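Local coordinates for putative uncharacterized protein (Coprinopsis cinerea, PDB 3W9A), which is the catalytic domain of a family 131 glycoside hydrolase and probably cleaves beta-glucans such as those of plant cell walls, at residues Asp19-Ala24 with Thr29-Ile34; His114-Phe119 with Glu213-Ser218. All coordinates share one frame; numbering follows the deposited sequence.

How the interactions relate
Both contacts lie within the single glycoside hydrolase 131 domain and follow one another along the chain, interaction 1 closing before interaction 2 opens. Their centres are about 18 Å apart and their nearest atoms about 6 Å, without touching. Both reach the same sheet of the jelly roll: strand 30-34 of interaction 1 pairs with strand 77-83, which pairs with 203-205, the neighbour of strand 114-119 in interaction 2. Interaction 1 lays an aromatic-rich loop against strand 30-34, about 17 Å from the chain centre, while interaction 2, about 5 Å from that centre, joins the sheet to the opposing one. Glycerol, probably from the crystallisation liquor, is bound at Tyr33 and at Gln115.

Interaction 1. Residues Asp19-Ala24 with Thr29-Ile34; sequences DRWSWA and TYQWYI
Trp21 and Gln31 bring the two backbones closest, with CA atoms 6.4 Å apart, where the irregular loop 19-24 passes strand 30-34 at 81° between end-to-end directions. No direct hydrogen bond joins the segments; a water lies 2.9 Å from both Trp21 O and Trp32 O and can donate to either, though it has more acceptors in reach than protons to give. The indole of Trp21, its CG anti to the backbone N (chi1 -177°), lies flat on the strand. Gln31 CA sits over the five-membered ring, 3.7 Å from its centroid in a CH-pi contact, and Trp32 N covers the same face, 3.4 Å from Trp21 CE3. Gln84 OE1 accepts from both Trp21 NE1 and Gln31 NE2, tying indole and amide to one acceptor. Replacing Trp21 by alanine is likely to uncover the Gln31-Trp32 peptide and cost Gln84 OE1 one of these donors. Farther along, Trp23 puts CZ2 over one face of the Tyr33 ring, 3.4 Å from Tyr33 CE2, with the planes inclined at 51°. Asp19 OD1 lies at the indole edge of Trp32, and Thr40 hydrogen-bonds to both side chains. The arrangement is a loop folded back through aromatic side chains onto a strand of the beta-jelly roll.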
loop_
_atom_site.group_PDB
_atom_site.type_symbol
_atom_site.label_atom_id
_atom_site.label_comp_id
_atom_site.label_asym_id
_atom_site.label_seq_id
_atom_site.Cartn_x
_atom_site.Cartn_y
_atom_site.Cartn_z
ATOM N N ASP A 19 3.930 -13.645 11.699
ATOM C CA ASP A 19 3.139 -14.540 12.562
ATOM C C ASP A 19 3.298 -14.274 14.065
ATOM O O ASP A 19 2.554 -14.818 14.864
ATOM C CB ASP A 19 3.462 -16.018 12.272
ATOM C CG ASP A 19 3.104 -16.434 10.840
ATOM O OD1 ASP A 19 2.153 -15.862 10.261
ATOM O OD2 ASP A 19 3.769 -17.325 10.279
ATOM N N ARG A 20 4.272 -13.471 14.466
ATOM C CA ARG A 20 4.424 -13.150 15.892
ATOM C C ARG A 20 3.224 -12.379 16.415
ATOM O O ARG A 20 2.849 -12.516 17.559
ATOM C CB ARG A 20 5.693 -12.339 16.149
ATOM C CG ARG A 20 6.966 -13.173 16.156
ATOM C CD ARG A 20 8.104 -12.415 16.828
ATOM N NE ARG A 20 8.485 -11.238 16.038
ATOM C CZ ARG A 20 9.439 -11.216 15.104
ATOM N NH1 ARG A 20 10.146 -12.311 14.829
ATOM N NH2 ARG A 20 9.691 -10.088 14.434
ATOM N N TRP A 21 2.621 -11.568 15.557
ATOM C CA TRP A 21 1.472 -10.771 15.939
ATOM C C TRP A 21 0.226 -11.648 16.165
ATOM O O TRP A 21 -0.003 -12.620 15.441
ATOM C CB TRP A 21 1.188 -9.731 14.850
ATOM C CG TRP A 21 0.075 -8.818 15.187
ATOM C CD1 TRP A 21 0.172 -7.595 15.785
ATOM C CD2 TRP A 21 -1.316 -9.048 14.953
ATOM N NE1 TRP A 21 -1.077 -7.042 15.936
ATOM C CE2 TRP A 21 -2.011 -7.909 15.429
ATOM C CE3 TRP A 21 -2.041 -10.088 14.360
ATOM C CZ2 TRP A 21 -3.399 -7.796 15.361
ATOM C CZ3 TRP A 21 -3.412 -9.974 14.277
ATOM C CH2 TRP A 21 -4.082 -8.831 14.782
ATOM N N SER A 22 -0.584 -11.258 17.142
ATOM C CA SER A 22 -1.917 -11.809 17.326
ATOM C C SER A 22 -2.784 -10.778 18.044
ATOM O O SER A 22 -2.265 -9.768 18.539
ATOM C CB SER A 22 -1.885 -13.117 18.117
ATOM O OG SER A 22 -1.473 -12.924 19.462
ATOM N N TRP A 23 -4.095 -11.039 18.112
ATOM C CA TRP A 23 -5.014 -10.144 18.818
ATOM C C TRP A 23 -4.687 -10.071 20.297
ATOM O O TRP A 23 -4.844 -9.024 20.904
ATOM C CB TRP A 23 -6.471 -10.575 18.626
ATOM C CG TRP A 23 -6.965 -10.290 17.257
ATOM C CD1 TRP A 23 -7.390 -11.193 16.322
ATOM C CD2 TRP A 23 -7.052 -8.998 16.643
ATOM N NE1 TRP A 23 -7.750 -10.532 15.170
ATOM C CE2 TRP A 23 -7.544 -9.188 15.343
ATOM C CE3 TRP A 23 -6.757 -7.699 17.072
ATOM C CZ2 TRP A 23 -7.740 -8.132 14.464
ATOM C CZ3 TRP A 23 -6.970 -6.646 16.202
ATOM C CH2 TRP A 23 -7.448 -6.872 14.912
ATOM N N ALA A 24 -4.216 -11.184 20.858
ATOM C CA ALA A 24 -3.786 -11.236 22.261
ATOM C C ALA A 24 -2.383 -10.658 22.484
ATOM O O ALA A 24 -2.033 -10.301 23.613
ATOM C CB ALA A 24 -3.829 -12.675 22.763
ATOM N N THR A 29 4.773 -3.761 14.120
ATOM C CA THR A 29 4.119 -2.621 13.495
ATOM C C THR A 29 2.963 -2.960 12.551
ATOM O O THR A 29 2.346 -2.069 12.011
ATOM C CB THR A 29 5.165 -1.819 12.711
ATOM O OG1 THR A 29 6.018 -2.731 12.004
ATOM C CG2 THR A 29 6.009 -0.944 13.684
ATOM N N TYR A 30 2.685 -4.235 12.351
ATOM C CA TYR A 30 1.669 -4.675 11.386
ATOM C C TYR A 30 0.759 -5.759 11.948
ATOM O O TYR A 30 1.238 -6.760 12.481
ATOM C CB TYR A 30 2.349 -5.251 10.152
ATOM C CG TYR A 30 2.943 -4.242 9.206
ATOM C CD1 TYR A 30 2.139 -3.560 8.295
ATOM C CD2 TYR A 30 4.306 -4.003 9.173
ATOM C CE1 TYR A 30 2.688 -2.650 7.392
ATOM C CE2 TYR A 30 4.853 -3.096 8.267
ATOM C CZ TYR A 30 4.034 -2.435 7.380
ATOM O OH TYR A 30 4.549 -1.537 6.483
ATOM N N GLN A 31 -0.548 -5.565 11.779
ATOM C CA GLN A 31 -1.543 -6.587 12.101
ATOM C C GLN A 31 -1.667 -7.520 10.906
ATOM O O GLN A 31 -1.728 -7.078 9.765
ATOM C CB GLN A 31 -2.885 -5.981 12.390
ATOM C CG GLN A 31 -2.862 -4.838 13.376
ATOM C CD GLN A 31 -4.237 -4.344 13.737
ATOM O OE1 GLN A 31 -5.166 -4.383 12.936
ATOM N NE2 GLN A 31 -4.361 -3.836 14.936
ATOM N N TRP A 32 -1.718 -8.811 11.181
ATOM C CA TRP A 32 -1.709 -9.786 10.106
ATOM C C TRP A 32 -2.811 -10.807 10.419
ATOM O O TRP A 32 -2.615 -11.731 11.216
ATOM C CB TRP A 32 -0.335 -10.409 10.021
ATOM C CG TRP A 32 -0.171 -11.556 9.059
ATOM C CD1 TRP A 32 0.451 -12.731 9.306
ATOM C CD2 TRP A 32 -0.640 -11.616 7.715
ATOM N NE1 TRP A 32 0.409 -13.532 8.196
ATOM C CE2 TRP A 32 -0.249 -12.861 7.197
ATOM C CE3 TRP A 32 -1.323 -10.714 6.879
ATOM C CZ2 TRP A 32 -0.535 -13.251 5.896
ATOM C CZ3 TRP A 32 -1.594 -11.102 5.563
ATOM C CH2 TRP A 32 -1.200 -12.348 5.087
ATOM N N TYR A 33 -3.986 -10.546 9.859
ATOM C CA TYR A 33 -5.159 -11.431 10.011
ATOM C C TYR A 33 -6.034 -11.518 8.753
ATOM O O TYR A 33 -6.813 -12.438 8.642
ATOM C CB TYR A 33 -6.020 -11.018 11.210
ATOM C CG TYR A 33 -6.670 -9.656 11.093
ATOM C CD1 TYR A 33 -7.964 -9.516 10.616
ATOM C CD2 TYR A 33 -5.979 -8.509 11.452
ATOM C CE1 TYR A 33 -8.561 -8.259 10.506
ATOM C CE2 TYR A 33 -6.564 -7.254 11.350
ATOM C CZ TYR A 33 -7.848 -7.124 10.870
ATOM O OH TYR A 33 -8.408 -5.857 10.772
ATOM N N ILE A 34 -5.943 -10.545 7.835
ATOM C CA ILE A 34 -6.725 -10.578 6.609
ATOM C C ILE A 34 -5.949 -11.444 5.607
ATOM O O ILE A 34 -5.159 -10.952 4.825
ATOM C CB ILE A 34 -7.002 -9.152 6.056
ATOM C CG1 ILE A 34 -7.766 -8.317 7.086
ATOM C CG2 ILE A 34 -7.828 -9.202 4.782
ATOM C CD1 ILE A 34 -8.010 -6.874 6.674
HETATM O O HOH W 1 -0.461 -13.012 12.620
#

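Interaction 2. Residues His114-Phe119 with Glu213-Ser218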
loop_
_atom_site.group_PDB
_atom_site.type_symbol
_atom_site.label_atom_id
_atom_site.label_comp_id
_atom_site.label_asym_id
_atom_site.label_seq_id
_atom_site.Cartn_x
_atom_site.Cartn_y
_atom_site.Cartn_z
ATOM N N HIS A 114 -9.171 -4.627 -8.963
ATOM C CA HIS A 114 -8.320 -4.699 -7.768
ATOM C C HIS A 114 -8.473 -3.432 -6.978
ATOM O O HIS A 114 -8.595 -2.358 -7.559
ATOM C CB HIS A 114 -6.834 -4.761 -8.115
ATOM C CG HIS A 114 -6.480 -5.863 -9.040
ATOM N ND1 HIS A 114 -6.822 -5.838 -10.369
ATOM C CD2 HIS A 114 -5.804 -7.015 -8.838
ATOM C CE1 HIS A 114 -6.377 -6.938 -10.949
ATOM N NE2 HIS A 114 -5.759 -7.670 -10.042
ATOM N N GLN A 115 -8.424 -3.558 -5.661
ATOM C CA GLN A 115 -8.351 -2.408 -4.768
ATOM C C GLN A 115 -7.093 -2.579 -3.937
ATOM O O GLN A 115 -6.857 -3.646 -3.347
ATOM C CB GLN A 115 -9.580 -2.343 -3.869
ATOM C CG GLN A 115 -10.868 -2.000 -4.602
ATOM C CD GLN A 115 -12.084 -2.700 -4.041
ATOM O OE1 GLN A 115 -12.160 -2.973 -2.846
ATOM N NE2 GLN A 115 -13.046 -3.017 -4.907
ATOM N N VAL A 116 -6.266 -1.547 -3.919
ATOM C CA VAL A 116 -4.950 -1.649 -3.334
ATOM C C VAL A 116 -4.662 -0.428 -2.498
ATOM O O VAL A 116 -5.019 0.679 -2.883
ATOM C CB VAL A 116 -3.892 -1.769 -4.425
ATOM C CG1 VAL A 116 -2.561 -2.138 -3.820
ATOM C CG2 VAL A 116 -4.314 -2.816 -5.472
HETATM N N MSE A 117 -4.014 -0.635 -1.355
HETATM C CA MSE A 117 -3.629 0.465 -0.469
HETATM C C MSE A 117 -4.846 1.304 -0.121
HETATM O O MSE A 117 -4.871 2.508 -0.307
HETATM C CB MSE A 117 -2.490 1.273 -1.114
HETATM C CG MSE A 117 -1.277 0.458 -1.597
HETATM SE SE MSE A 117 -0.402 -0.625 -0.171
HETATM C CE MSE A 117 -0.288 0.816 1.177
ATOM N N PHE A 118 -5.861 0.644 0.425
ATOM C CA PHE A 118 -7.174 1.243 0.634
ATOM C C PHE A 118 -7.545 1.317 2.098
ATOM O O PHE A 118 -7.204 0.424 2.879
ATOM C CB PHE A 118 -8.275 0.467 -0.112
ATOM C CG PHE A 118 -8.398 -0.997 0.259
ATOM C CD1 PHE A 118 -9.245 -1.418 1.278
ATOM C CD2 PHE A 118 -7.733 -1.968 -0.479
ATOM C CE1 PHE A 118 -9.369 -2.779 1.585
ATOM C CE2 PHE A 118 -7.853 -3.320 -0.175
ATOM C CZ PHE A 118 -8.682 -3.729 0.841
ATOM N N PHE A 119 -8.268 2.376 2.452
ATOM C CA PHE A 119 -8.954 2.423 3.734
ATOM C C PHE A 119 -10.201 1.571 3.641
ATOM O O PHE A 119 -10.735 1.381 2.547
ATOM C CB PHE A 119 -9.340 3.854 4.098
ATOM C CG PHE A 119 -8.181 4.702 4.477
ATOM C CD1 PHE A 119 -7.754 4.769 5.783
ATOM C CD2 PHE A 119 -7.518 5.437 3.519
ATOM C CE1 PHE A 119 -6.681 5.546 6.134
ATOM C CE2 PHE A 119 -6.453 6.239 3.855
ATOM C CZ PHE A 119 -6.032 6.297 5.166
ATOM N N GLU A 213 -1.137 -13.499 -8.379
ATOM C CA GLU A 213 -0.599 -12.167 -8.620
ATOM C C GLU A 213 0.440 -11.799 -7.561
ATOM O O GLU A 213 0.254 -12.103 -6.381
ATOM C CB GLU A 213 -1.702 -11.119 -8.526
ATOM C CG GLU A 213 -2.847 -11.294 -9.498
ATOM C CD GLU A 213 -3.744 -10.068 -9.563
ATOM O OE1 GLU A 213 -3.616 -9.186 -8.685
ATOM O OE2 GLU A 213 -4.586 -9.987 -10.492
ATOM N N ASP A 214 1.525 -11.147 -7.984
ATOM C CA ASP A 214 2.486 -10.537 -7.065
ATOM C C ASP A 214 2.395 -9.028 -7.196
ATOM O O ASP A 214 2.352 -8.484 -8.305
ATOM C CB ASP A 214 3.921 -10.977 -7.366
ATOM C CG ASP A 214 4.127 -12.482 -7.236
ATOM O OD1 ASP A 214 3.502 -13.123 -6.385
ATOM O OD2 ASP A 214 4.938 -13.014 -7.998
ATOM N N TRP A 215 2.357 -8.360 -6.053
ATOM C CA TRP A 215 2.505 -6.920 -5.968
ATOM C C TRP A 215 3.687 -6.693 -5.036
ATOM O O TRP A 215 3.887 -7.467 -4.092
ATOM C CB TRP A 215 1.240 -6.300 -5.363
ATOM C CG TRP A 215 -0.002 -6.455 -6.204
ATOM C CD1 TRP A 215 -0.704 -7.605 -6.444
ATOM C CD2 TRP A 215 -0.701 -5.408 -6.874
ATOM N NE1 TRP A 215 -1.763 -7.339 -7.262
ATOM C CE2 TRP A 215 -1.790 -5.994 -7.537
ATOM C CE3 TRP A 215 -0.489 -4.037 -7.002
ATOM C CZ2 TRP A 215 -2.690 -5.255 -8.282
ATOM C CZ3 TRP A 215 -1.371 -3.302 -7.784
ATOM C CH2 TRP A 215 -2.458 -3.911 -8.403
ATOM N N TYR A 216 4.489 -5.671 -5.307
ATOM C CA TYR A 216 5.611 -5.345 -4.441
ATOM C C TYR A 216 5.389 -4.001 -3.774
ATOM O O TYR A 216 4.930 -3.039 -4.401
ATOM C CB TYR A 216 6.922 -5.358 -5.217
ATOM C CG TYR A 216 7.231 -6.679 -5.912
ATOM C CD1 TYR A 216 8.238 -7.518 -5.448
ATOM C CD2 TYR A 216 6.522 -7.081 -7.047
ATOM C CE1 TYR A 216 8.547 -8.704 -6.091
ATOM C CE2 TYR A 216 6.810 -8.278 -7.678
ATOM C CZ TYR A 216 7.821 -9.077 -7.201
ATOM O OH TYR A 216 8.107 -10.262 -7.831
ATOM N N VAL A 217 5.707 -3.941 -2.487
ATOM C CA VAL A 217 5.427 -2.750 -1.674
ATOM C C VAL A 217 6.670 -2.419 -0.872
ATOM O O VAL A 217 7.264 -3.316 -0.274
ATOM C CB VAL A 217 4.272 -3.007 -0.684
ATOM C CG1 VAL A 217 4.055 -1.809 0.237
ATOM C CG2 VAL A 217 3.000 -3.369 -1.420
ATOM N N SER A 218 7.080 -1.154 -0.854
ATOM C CA SER A 218 8.178 -0.744 0.022
ATOM C C SER A 218 8.048 0.702 0.473
ATOM O O SER A 218 7.243 1.461 -0.060
ATOM C CB SER A 218 9.512 -0.947 -0.681
ATOM O OG SER A 218 9.599 -0.095 -1.794
#
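His114 and Glu213 supply the polar link between strands 114-116 and 213-218. His114 NE2 donates to Glu213 OE2 over 2.6 Å in an almost straight bond (178°), meeting the syn lone pair of OE2, with the acceptor in the imidazole plane. Glu213, extended beyond CG (chi2 -167°), carries its carboxylate across to the imidazole edge, nearly coplanar with the ring. The other oxygen, Glu213 OE1, accepts from Trp215 NE1 at 3.0 Å, on its anti side and somewhat out of the carboxylate plane. Arg205 forms a salt bridge with OE2, which also accepts from the backbone N of Asp109; this buried carboxylate is thus gripped through both oxygens. His114 ND1 is bonded to Tyr128 O, which fixes the ring's rotation. The strand axes are 11.4 Å apart and run 19° from parallel, the spacing of two sheets packed face to face in the beta-jelly roll rather than of hydrogen-bonded neighbours. Apolar and ring contacts also cross between the sheets. Val116 CG2 lies over a face of the Trp215 six-membered ring, 3.9 Å from its centroid, a CH-pi contact. At the edge of the same indole, Trp215 CZ2 meets His114 CD2 at 3.6 Å, the two rings inclined obliquely, and Ile100 touches both Val116 and Trp215.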